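Local coordinates for exopolysaccharide biosynthesis protein (Pantoea stewartii subsp. stewartii DC283, PDB 6TGF) that probably modifies the glycan of the bacterial biofilm, as an enzyme built on a bacteriophage tailspike-like parallel beta-helix fold, at residues Y551-G556 against R656-D661. Sequence-based numbering, arbitrary orientation.
Sequences YSPTVG and RCARVD
Two nitrogens of R656 reach the carbonyl oxygen of P553: NH2 donates to P553 O at 3.0 Å, and NH1 adds a longer, weak bond. The site is the end of an antiparallel pairing in the beta-sheet domain that follows the parallel beta-helix, where outer strand 659-664 meets strand 543-551. R656 NH1 also donates to the phenol, 2.7 Å from Y551 OH, so this one guanidinium joins the backbone turn at P553 to the end of the Y551 side chain. Both acceptors lie at the edge of the guanidinium and near its plane, Y551 OH 6° out of it; the Y551 ring itself stands steeply to that plane, at 69°.

Y551 and R659 form a hydrogen-bonded pair: Y551 N donates to R659 O at 3.1 Å, whereas the return bond from R659 N to Y551 O is long and weak. A CA-H...O contact from A658 CA reaches the same Y551 O, just before strand 659-664 begins.

As expected for such a pair, Y551 and R659 have their side chains on the same sheet face. With CG anti to the backbone N (chi1 -174°), the tyrosine side chain runs alongside 656-658 until its hydroxyl meets R656, while R659 NH1 lies over one ring face, 3.6 Å from Y551 CD2. D661 holds that second guanidinium side-on in a salt bridge, with R659 NE bonded to OD1 and NH2 to OD2, and N549 also bonds to D661 OD2. W506 of the third subunit makes a cation-pi contact with R659 and an edge-to-face contact with Y551, placing this face at a subunit interface. The P553 pyrrolidine packs against the 656-658 backbone, its CB 3.4 Å from R656 O and its CG 4.0 Å from A658 N.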
ATOM      1  N   TYR B 551      24.742 -24.127  20.685  1.00 42.73           N
ATOM      2  CA  TYR B 551      23.623 -24.550  21.566  1.00 42.73           C
ATOM      3  C   TYR B 551      22.866 -25.703  20.900  1.00 42.30           C
ATOM      4  O   TYR B 551      22.169 -25.466  19.893  1.00 41.53           O
ATOM      5  CB  TYR B 551      22.670 -23.392  21.871  1.00 42.88           C
ATOM      6  CG  TYR B 551      21.598 -23.744  22.871  1.00 43.17           C
ATOM      7  CD1 TYR B 551      20.402 -24.313  22.468  1.00 43.02           C
ATOM      8  CD2 TYR B 551      21.792 -23.542  24.227  1.00 43.65           C
ATOM      9  CE1 TYR B 551      19.420 -24.657  23.381  1.00 43.26           C
ATOM     10  CE2 TYR B 551      20.818 -23.877  25.154  1.00 43.97           C
ATOM     11  CZ  TYR B 551      19.627 -24.439  24.730  1.00 43.77           C
ATOM     12  OH  TYR B 551      18.665 -24.767  25.641  1.00 44.22           O
ATOM     13  N   SER B 552      23.002 -26.909  21.461  1.00 42.39           N
ATOM     14  CA  SER B 552      22.330 -28.155  21.007  1.00 42.28           C
ATOM     15  C   SER B 552      21.135 -28.435  21.917  1.00 42.59           C
ATOM     16  O   SER B 552      21.318 -28.852  23.058  1.00 43.03           O
ATOM     17  CB  SER B 552      23.302 -29.309  20.990  1.00 42.24           C
ATOM     18  OG  SER B 552      24.601 -28.874  20.620  1.00 42.04           O
ATOM     19  N   PRO B 553      19.882 -28.191  21.464  1.00 42.60           N
ATOM     20  CA  PRO B 553      18.710 -28.348  22.329  1.00 42.96           C
ATOM     21  C   PRO B 553      18.359 -29.794  22.718  1.00 43.16           C
ATOM     22  O   PRO B 553      17.694 -29.958  23.723  1.00 43.42           O
ATOM     23  CB  PRO B 553      17.563 -27.743  21.503  1.00 42.74           C
ATOM     24  CG  PRO B 553      18.022 -27.874  20.067  1.00 42.40           C
ATOM     25  CD  PRO B 553      19.526 -27.709  20.120  1.00 42.32           C
ATOM     26  N   THR B 554      18.796 -30.786  21.932  1.00 43.28           N
ATOM     27  CA  THR B 554      18.464 -32.227  22.116  1.00 43.66           C
ATOM     28  C   THR B 554      19.748 -33.061  22.209  1.00 43.85           C
ATOM     29  O   THR B 554      20.709 -32.747  21.478  1.00 43.87           O
ATOM     30  CB  THR B 554      17.588 -32.744  20.968  1.00 43.40           C
ATOM     31  OG1 THR B 554      16.608 -31.751  20.663  1.00 43.33           O
ATOM     32  CG2 THR B 554      16.905 -34.055  21.292  1.00 43.70           C
ATOM     33  N   VAL B 555      19.748 -34.089  23.065  1.00 44.14           N
ATOM     34  CA  VAL B 555      20.830 -35.115  23.164  1.00 44.17           C
ATOM     35  C   VAL B 555      20.941 -35.821  21.806  1.00 43.81           C
ATOM     36  O   VAL B 555      19.895 -36.264  21.289  1.00 43.78           O
ATOM     37  CB  VAL B 555      20.563 -36.120  24.304  1.00 44.57           C
ATOM     38  CG1 VAL B 555      21.456 -37.351  24.211  1.00 44.54           C
ATOM     39  CG2 VAL B 555      20.699 -35.469  25.671  1.00 44.99           C
ATOM     40  N   GLY B 556      22.158 -35.907  21.260  1.00 43.45           N
ATOM     41  CA  GLY B 556      22.457 -36.597  19.989  1.00 43.01           C
ATOM     42  C   GLY B 556      22.488 -35.648  18.801  1.00 42.54           C
ATOM     43  O   GLY B 556      22.750 -36.131  17.681  1.00 42.34           O
ATOM     44  N   ARG B 656      12.854 -23.001  22.031  1.00 41.13           N
ATOM     45  CA  ARG B 656      14.214 -23.285  22.566  1.00 41.77           C
ATOM     46  C   ARG B 656      15.000 -24.055  21.494  1.00 41.13           C
ATOM     47  O   ARG B 656      15.207 -25.276  21.660  1.00 41.12           O
ATOM     48  CB  ARG B 656      14.099 -24.047  23.890  1.00 42.88           C
ATOM     49  CG  ARG B 656      15.382 -24.085  24.707  1.00 43.73           C
ATOM     50  CD  ARG B 656      15.234 -24.907  25.976  1.00 44.63           C
ATOM     51  NE  ARG B 656      14.928 -26.305  25.695  1.00 44.87           N
ATOM     52  CZ  ARG B 656      15.810 -27.225  25.307  1.00 44.86           C
ATOM     53  NH1 ARG B 656      17.084 -26.913  25.140  1.00 44.70           N
ATOM     54  NH2 ARG B 656      15.412 -28.465  25.081  1.00 44.98           N
ATOM     55  N   CYS B 657      15.416 -23.351  20.434  1.00 40.41           N
ATOM     56  CA  CYS B 657      15.962 -23.919  19.171  1.00 39.69           C
ATOM     57  C   CYS B 657      17.495 -23.939  19.190  1.00 39.33           C
ATOM     58  O   CYS B 657      18.090 -23.525  20.202  1.00 39.41           O
ATOM     59  CB  CYS B 657      15.483 -23.114  17.968  1.00 39.37           C
ATOM     60  SG  CYS B 657      15.960 -21.366  18.029  1.00 39.36           S
ATOM     61  N   ALA B 658      18.097 -24.423  18.099  1.00 38.96           N
ATOM     62  CA  ALA B 658      19.555 -24.421  17.842  1.00 38.68           C
ATOM     63  C   ALA B 658      20.056 -22.977  17.721  1.00 38.57           C
ATOM     64  O   ALA B 658      19.279 -22.112  17.266  1.00 38.61           O
ATOM     65  CB  ALA B 658      19.852 -25.208  16.591  1.00 38.24           C
ATOM     66  N   ARG B 659      21.308 -22.737  18.118  1.00 38.46           N
ATOM     67  CA  ARG B 659      21.988 -21.420  18.017  1.00 38.63           C
ATOM     68  C   ARG B 659      23.453 -21.625  17.622  1.00 38.74           C
ATOM     69  O   ARG B 659      24.062 -22.602  18.094  1.00 39.03           O
ATOM     70  CB  ARG B 659      21.932 -20.669  19.351  1.00 38.95           C
ATOM     71  CG  ARG B 659      20.727 -19.754  19.512  1.00 39.02           C
ATOM     72  CD  ARG B 659      20.472 -19.393  20.962  1.00 39.42           C
ATOM     73  NE  ARG B 659      21.694 -19.172  21.730  1.00 39.84           N
ATOM     74  CZ  ARG B 659      21.864 -19.489  23.016  1.00 40.26           C
ATOM     75  NH1 ARG B 659      20.893 -20.064  23.710  1.00 40.33           N
ATOM     76  NH2 ARG B 659      23.017 -19.238  23.610  1.00 40.58           N
ATOM     77  N   VAL B 660      23.978 -20.734  16.779  1.00 38.77           N
ATOM     78  CA  VAL B 660      25.440 -20.506  16.593  1.00 39.03           C
ATOM     79  C   VAL B 660      25.754 -19.124  17.173  1.00 39.68           C
ATOM     80  O   VAL B 660      25.541 -18.121  16.466  1.00 39.66           O
ATOM     81  CB  VAL B 660      25.861 -20.634  15.115  1.00 38.65           C
ATOM     82  CG1 VAL B 660      27.306 -20.210  14.891  1.00 38.72           C
ATOM     83  CG2 VAL B 660      25.640 -22.046  14.593  1.00 38.34           C
ATOM     84  N   ASP B 661      26.192 -19.081  18.435  1.00 40.44           N
ATOM     85  CA  ASP B 661      26.644 -17.839  19.116  1.00 41.10           C
ATOM     86  C   ASP B 661      28.035 -17.501  18.581  1.00 41.64           C
ATOM     87  O   ASP B 661      29.031 -17.845  19.246  1.00 41.86           O
ATOM     88  CB  ASP B 661      26.639 -17.993  20.639  1.00 41.32           C
ATOM     89  CG  ASP B 661      25.295 -18.405  21.213  1.00 41.23           C
ATOM     90  OD1 ASP B 661      24.272 -18.175  20.538  1.00 41.09           O
ATOM     91  OD2 ASP B 661      25.287 -18.958  22.330  1.00 41.35           O
TER